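Local coordinates for ABC transporter ATP-binding protein (Leptospira interrogans serovar Copenhageni, PDB 4HZI) that probably binds and hydrolyses ATP as the ATPase subunit of an orphan ABC transporter involved in manganese utilization and tolerance, at residues L65-N69 with L267-D272; F262-E268 with W284-K289. One frame throughout, in Å; residues are numbered along the deposited sequence.

Interaction 1: L65-N69 with L267-D272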
loop_
_atom_site.group_PDB
_atom_site.type_symbol
_atom_site.label_atom_id
_atom_site.label_comp_id
_atom_site.label_asym_id
_atom_site.label_seq_id
_atom_site.Cartn_x
_atom_site.Cartn_y
_atom_site.Cartn_z
ATOM N N LEU A 65 -10.676 10.249 7.331
ATOM C CA LEU A 65 -10.239 11.197 6.278
ATOM C C LEU A 65 -9.792 10.374 5.096
ATOM O O LEU A 65 -8.771 9.665 5.155
ATOM C CB LEU A 65 -9.110 12.072 6.804
ATOM C CG LEU A 65 -8.434 13.099 5.906
ATOM C CD1 LEU A 65 -9.377 14.229 5.638
ATOM C CD2 LEU A 65 -7.153 13.641 6.573
ATOM N N LEU A 66 -10.603 10.369 4.043
ATOM C CA LEU A 66 -10.326 9.592 2.835
ATOM C C LEU A 66 -9.861 10.557 1.752
ATOM O O LEU A 66 -10.545 11.542 1.429
ATOM C CB LEU A 66 -11.545 8.838 2.341
ATOM C CG LEU A 66 -11.400 7.994 1.073
ATOM C CD1 LEU A 66 -10.493 6.770 1.255
ATOM C CD2 LEU A 66 -12.733 7.509 0.514
ATOM N N GLY A 67 -8.657 10.327 1.240
ATOM C CA GLY A 67 -8.157 11.250 0.228
ATOM C C GLY A 67 -7.331 10.548 -0.806
ATOM O O GLY A 67 -6.794 9.517 -0.541
ATOM N N ARG A 68 -7.256 11.111 -1.997
ATOM C CA ARG A 68 -6.333 10.659 -3.033
ATOM C C ARG A 68 -4.884 10.814 -2.615
ATOM O O ARG A 68 -4.566 11.609 -1.729
ATOM C CB ARG A 68 -6.560 11.476 -4.307
ATOM C CG ARG A 68 -8.022 11.561 -4.765
ATOM C CD ARG A 68 -8.353 10.489 -5.744
ATOM N NE ARG A 68 -7.518 10.661 -6.906
ATOM C CZ ARG A 68 -7.830 11.362 -7.996
ATOM N NH1 ARG A 68 -9.011 12.008 -8.122
ATOM N NH2 ARG A 68 -6.932 11.415 -8.985
ATOM N N ASN A 69 -3.955 10.085 -3.234
ATOM C CA ASN A 69 -2.556 10.439 -2.900
ATOM C C ASN A 69 -2.256 11.817 -3.466
ATOM O O ASN A 69 -2.849 12.289 -4.447
ATOM C CB ASN A 69 -1.491 9.425 -3.296
ATOM C CG ASN A 69 -1.553 8.160 -2.459
ATOM O OD1 ASN A 69 -1.668 8.154 -1.168
ATOM N ND2 ASN A 69 -1.513 7.056 -3.188
ATOM N N LEU A 267 -18.130 9.783 -4.141
ATOM C CA LEU A 267 -16.882 9.079 -4.453
ATOM C C LEU A 267 -16.425 9.262 -5.908
ATOM O O LEU A 267 -15.220 9.389 -6.176
ATOM C CB LEU A 267 -16.980 7.601 -4.080
ATOM C CG LEU A 267 -17.117 7.355 -2.591
ATOM C CD1 LEU A 267 -17.097 5.877 -2.285
ATOM C CD2 LEU A 267 -16.046 8.063 -1.771
ATOM N N GLU A 268 -17.364 9.304 -6.858
ATOM C CA GLU A 268 -16.980 9.609 -8.255
ATOM C C GLU A 268 -16.436 11.032 -8.357
ATOM O O GLU A 268 -15.546 11.311 -9.130
ATOM C CB GLU A 268 -18.152 9.364 -9.237
ATOM C CG GLU A 268 -18.559 7.888 -9.344
ATOM C CD GLU A 268 -19.747 7.592 -10.246
ATOM O OE1 GLU A 268 -20.508 8.532 -10.583
ATOM O OE2 GLU A 268 -19.950 6.394 -10.578
ATOM N N ASP A 269 -16.929 11.941 -7.518
ATOM C CA ASP A 269 -16.405 13.280 -7.489
ATOM C C ASP A 269 -14.995 13.257 -6.901
ATOM O O ASP A 269 -14.096 13.923 -7.392
ATOM C CB ASP A 269 -17.305 14.210 -6.675
ATOM C CG ASP A 269 -16.868 15.659 -6.735
ATOM O OD1 ASP A 269 -16.031 15.991 -7.589
ATOM O OD2 ASP A 269 -17.360 16.479 -5.923
ATOM N N LEU A 270 -14.768 12.413 -5.900
ATOM C CA LEU A 270 -13.447 12.317 -5.315
ATOM C C LEU A 270 -12.408 11.671 -6.297
ATOM O O LEU A 270 -11.287 12.103 -6.372
ATOM C CB LEU A 270 -13.525 11.468 -4.032
ATOM C CG LEU A 270 -12.248 11.250 -3.274
ATOM C CD1 LEU A 270 -11.656 12.553 -2.785
ATOM C CD2 LEU A 270 -12.498 10.294 -2.116
ATOM N N TYR A 271 -12.814 10.603 -6.933
ATOM C CA TYR A 271 -11.916 9.740 -7.669
ATOM C C TYR A 271 -11.936 10.045 -9.177
ATOM O O TYR A 271 -11.064 9.558 -9.912
ATOM C CB TYR A 271 -12.280 8.289 -7.407
ATOM C CG TYR A 271 -11.806 7.844 -6.056
ATOM C CD1 TYR A 271 -10.460 7.739 -5.776
ATOM C CD2 TYR A 271 -12.703 7.584 -5.032
ATOM C CE1 TYR A 271 -9.995 7.375 -4.541
ATOM C CE2 TYR A 271 -12.244 7.185 -3.791
ATOM C CZ TYR A 271 -10.892 7.056 -3.538
ATOM O OH TYR A 271 -10.460 6.667 -2.261
ATOM N N ASP A 272 -12.906 10.841 -9.628
ATOM C CA ASP A 272 -12.987 11.255 -11.052
ATOM C C ASP A 272 -13.252 10.127 -12.065
ATOM O O ASP A 272 -12.955 10.268 -13.255
ATOM C CB ASP A 272 -11.700 11.998 -11.439
ATOM C CG ASP A 272 -11.523 13.306 -10.702
ATOM O OD1 ASP A 272 -12.513 14.056 -10.492
ATOM O OD2 ASP A 272 -10.369 13.610 -10.345
HETATM O O HOH W 1 -8.134 12.804 -11.293
#
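Arg68, in the loop after strand 62-67, bonds through one nitrogen to the last-turn carbonyl of Leu270 and to the side chain of Asp272 just past the end of helix 264-271. Arg68 NH1 donates to Leu270 O at 2.9 Å, nearly straight at 163° and directed at a lone pair, and to Asp272 OD2 at 3.1 Å, the latter within a salt bridge. Both acceptors lie in the guanidinium plane, but the Asp272 carboxylate stands almost perpendicular (85°) and is met from above its own plane. Water 1 links Arg68 NH2 to Asp272 OD2, which probably helps hold the guanidinium in this orientation; Asp272 OD1 makes a second salt bridge, with Lys248. Arginine suits this place by joining a long aliphatic part, with Arg68 CD 3.5 Å from Tyr271 CD1, to a flat head with several N-H groups; bends at chi2 and chi3 bring that head to the helix end. Beneath this polar layer Leu66 supplies a branched apolar end: Leu66 CD2 meets Leu270 CD2 at 3.8 Å and Leu66 CD1 meets Tyr271 OH at 3.5 Å, the leucine and tyrosine crossing at about a right angle. Leu267 CD2 adds to the same patch. The contact packs the end of helix 264-271 against a central strand of the mixed sheet, beside strand 243-248 and at the entry to a probable Walker A loop; Thr207 of the second subunit bonds Tyr271 O.

Interaction 2: F262-E268 with W284-K289; sequences FTEKNLE and WSVIPK
Phe262, in the turn between helices 258-261 and 264-271, sets the edge of its ring onto the face of the Trp284 indole in a T-shaped stack. The centroids of the phenyl and the five-membered ring are 4.9 Å apart with planes at 74°, and Phe262 CD2 comes within 3.6 Å of Trp284 CD2. Its CB also sits over the six-membered ring in a CH-pi contact, so the broad indole receives both parts of the phenylalanine. Thr263 is the N-cap: its OG1 accepts from Asn266 N at 3.2 Å, a job suited to a short hydroxyl side chain that can fold back on the first turn. Glu264 then extends along the contact, and Glu264 OE2 accepts a hydrogen bond from Lys289 NZ at 2.8 Å, part of a salt bridge, on the syn side and 23° out of the carboxylate plane. Lys289, just past the strand, reaches back with an extended chain, a length that suits lysine to the task. One turn on, Leu267 sets CD1 against Val286 CG2 at 3.9 Å, two branched apolar side chains meeting between the aromatic and ionic ends. Glu268 OE2 is bonded to Leu275 N. Strand 283-288, paired with 275-280 as a C-terminal hairpin, flanks helix 264-271, while Phe262 also touches strands 243-248 and 62-67 and Val286 packs on Leu206 of the second subunit.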
loop_
_atom_site.group_PDB
_atom_site.type_symbol
_atom_site.label_atom_id
_atom_site.label_comp_id
_atom_site.label_asym_id
_atom_site.label_seq_id
_atom_site.Cartn_x
_atom_site.Cartn_y
_atom_site.Cartn_z
ATOM N N PHE A 262 -20.098 8.460 1.295
ATOM C CA PHE A 262 -19.684 7.333 0.480
ATOM C C PHE A 262 -20.746 6.896 -0.506
ATOM O O PHE A 262 -20.816 5.724 -0.836
ATOM C CB PHE A 262 -19.256 6.152 1.337
ATOM C CG PHE A 262 -17.871 6.291 1.962
ATOM C CD1 PHE A 262 -17.236 7.501 2.055
ATOM C CD2 PHE A 262 -17.222 5.171 2.422
ATOM C CE1 PHE A 262 -15.984 7.610 2.661
ATOM C CE2 PHE A 262 -15.972 5.259 3.025
ATOM C CZ PHE A 262 -15.352 6.485 3.150
ATOM N N THR A 263 -21.516 7.841 -1.029
ATOM C CA THR A 263 -22.390 7.551 -2.177
ATOM C C THR A 263 -21.546 7.480 -3.445
ATOM O O THR A 263 -20.452 8.045 -3.504
ATOM C CB THR A 263 -23.413 8.670 -2.411
ATOM O OG1 THR A 263 -22.721 9.887 -2.655
ATOM C CG2 THR A 263 -24.355 8.816 -1.231
ATOM N N GLU A 264 -22.024 6.735 -4.439
ATOM C CA GLU A 264 -21.377 6.711 -5.737
ATOM C C GLU A 264 -21.096 8.098 -6.268
ATOM O O GLU A 264 -20.007 8.383 -6.782
ATOM C CB GLU A 264 -22.192 5.838 -6.705
ATOM C CG GLU A 264 -21.779 5.980 -8.158
ATOM C CD GLU A 264 -22.547 5.047 -9.102
ATOM O OE1 GLU A 264 -23.463 4.332 -8.648
ATOM O OE2 GLU A 264 -22.210 5.032 -10.310
ATOM N N LYS A 265 -22.042 9.033 -6.129
ATOM C CA LYS A 265 -21.789 10.375 -6.630
ATOM C C LYS A 265 -20.615 11.133 -5.981
ATOM O O LYS A 265 -19.789 11.739 -6.672
ATOM C CB LYS A 265 -23.040 11.265 -6.496
ATOM C CG LYS A 265 -22.941 12.519 -7.350
ATOM C CD LYS A 265 -23.177 13.803 -6.561
ATOM C CE LYS A 265 -22.686 15.035 -7.323
ATOM N NZ LYS A 265 -22.281 16.144 -6.409
ATOM N N ASN A 266 -20.588 11.124 -4.651
ATOM C CA ASN A 266 -19.535 11.805 -3.877
ATOM C C ASN A 266 -18.149 11.121 -4.096
ATOM O O ASN A 266 -17.168 11.827 -4.274
ATOM C CB ASN A 266 -19.883 11.859 -2.411
ATOM C CG ASN A 266 -20.911 12.980 -2.082
ATOM O OD1 ASN A 266 -20.928 14.013 -2.734
ATOM N ND2 ASN A 266 -21.751 12.751 -1.120
ATOM N N LEU A 267 -18.130 9.783 -4.141
ATOM C CA LEU A 267 -16.882 9.079 -4.453
ATOM C C LEU A 267 -16.425 9.262 -5.908
ATOM O O LEU A 267 -15.220 9.389 -6.176
ATOM C CB LEU A 267 -16.980 7.601 -4.080
ATOM C CG LEU A 267 -17.117 7.355 -2.591
ATOM C CD1 LEU A 267 -17.097 5.877 -2.285
ATOM C CD2 LEU A 267 -16.046 8.063 -1.771
ATOM N N GLU A 268 -17.364 9.304 -6.858
ATOM C CA GLU A 268 -16.980 9.609 -8.255
ATOM C C GLU A 268 -16.436 11.032 -8.357
ATOM O O GLU A 268 -15.546 11.311 -9.130
ATOM C CB GLU A 268 -18.152 9.364 -9.237
ATOM C CG GLU A 268 -18.559 7.888 -9.344
ATOM C CD GLU A 268 -19.747 7.592 -10.246
ATOM O OE1 GLU A 268 -20.508 8.532 -10.583
ATOM O OE2 GLU A 268 -19.950 6.394 -10.578
ATOM N N TRP A 284 -16.290 -1.677 2.967
ATOM C CA TRP A 284 -16.637 -0.853 1.840
ATOM C C TRP A 284 -15.896 -1.397 0.630
ATOM O O TRP A 284 -14.688 -1.478 0.693
ATOM C CB TRP A 284 -16.154 0.611 2.088
ATOM C CG TRP A 284 -16.940 1.288 3.150
ATOM C CD1 TRP A 284 -16.562 1.509 4.442
ATOM C CD2 TRP A 284 -18.262 1.800 3.027
ATOM N NE1 TRP A 284 -17.582 2.124 5.132
ATOM C CE2 TRP A 284 -18.623 2.334 4.284
ATOM C CE3 TRP A 284 -19.170 1.888 1.966
ATOM C CZ2 TRP A 284 -19.877 2.941 4.518
ATOM C CZ3 TRP A 284 -20.400 2.497 2.189
ATOM C CH2 TRP A 284 -20.738 3.017 3.457
ATOM N N SER A 285 -16.615 -1.697 -0.449
ATOM C CA SER A 285 -16.060 -2.094 -1.748
ATOM C C SER A 285 -16.299 -0.956 -2.710
ATOM O O SER A 285 -17.445 -0.545 -2.944
ATOM C CB SER A 285 -16.717 -3.393 -2.306
ATOM O OG SER A 285 -16.292 -3.663 -3.621
ATOM N N VAL A 286 -15.215 -0.393 -3.234
ATOM C CA VAL A 286 -15.273 0.720 -4.179
ATOM C C VAL A 286 -14.412 0.303 -5.410
ATOM O O VAL A 286 -13.166 0.263 -5.356
ATOM C CB VAL A 286 -14.760 2.009 -3.538
ATOM C CG1 VAL A 286 -14.854 3.196 -4.489
ATOM C CG2 VAL A 286 -15.532 2.296 -2.244
ATOM N N ILE A 287 -15.092 -0.043 -6.491
ATOM C CA ILE A 287 -14.466 -0.676 -7.648
ATOM C C ILE A 287 -14.830 0.107 -8.894
ATOM O O ILE A 287 -15.994 0.381 -9.121
ATOM C CB ILE A 287 -14.964 -2.124 -7.796
ATOM C CG1 ILE A 287 -14.508 -3.005 -6.594
ATOM C CG2 ILE A 287 -14.560 -2.701 -9.148
ATOM C CD1 ILE A 287 -15.134 -4.378 -6.579
ATOM N N PRO A 288 -13.844 0.455 -9.705
ATOM C CA PRO A 288 -14.042 1.136 -10.961
ATOM C C PRO A 288 -14.967 0.385 -11.881
ATOM O O PRO A 288 -14.887 -0.861 -12.002
ATOM C CB PRO A 288 -12.624 1.189 -11.551
ATOM C CG PRO A 288 -11.738 1.149 -10.366
ATOM C CD PRO A 288 -12.405 0.192 -9.455
ATOM N N LYS A 289 -15.873 1.115 -12.527
ATOM C CA LYS A 289 -16.698 0.478 -13.564
ATOM C C LYS A 289 -15.927 0.264 -14.874
ATOM O O LYS A 289 -15.084 1.083 -15.257
ATOM C CB LYS A 289 -17.937 1.318 -13.858
ATOM C CG LYS A 289 -18.868 1.442 -12.678
ATOM C CD LYS A 289 -20.192 2.043 -13.126
ATOM C CE LYS A 289 -21.218 1.945 -12.025
ATOM N NZ LYS A 289 -22.267 2.972 -12.211
#

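From the N terminus, strand 62-67 comes first, and the chain then runs through most of the ATPase fold before helix 264-271 returns to it in interaction 1, closing a loop of nearly 200 residues. Interaction 2 closes a much shorter one: the chain leaves the helix, forms strand 275-280, turns, and brings strand 283-288 back. The two contacts cross along the chain, since residues 262-268 begin before 267-272 and their partner strand follows. Leu267 and Glu268 belong to both, and Leu66 CD2 touches Phe262 CZ at 3.9 Å. Helix 264-271 therefore joins the central mixed sheet to the C-terminal hairpin, and both contacts reach the second subunit.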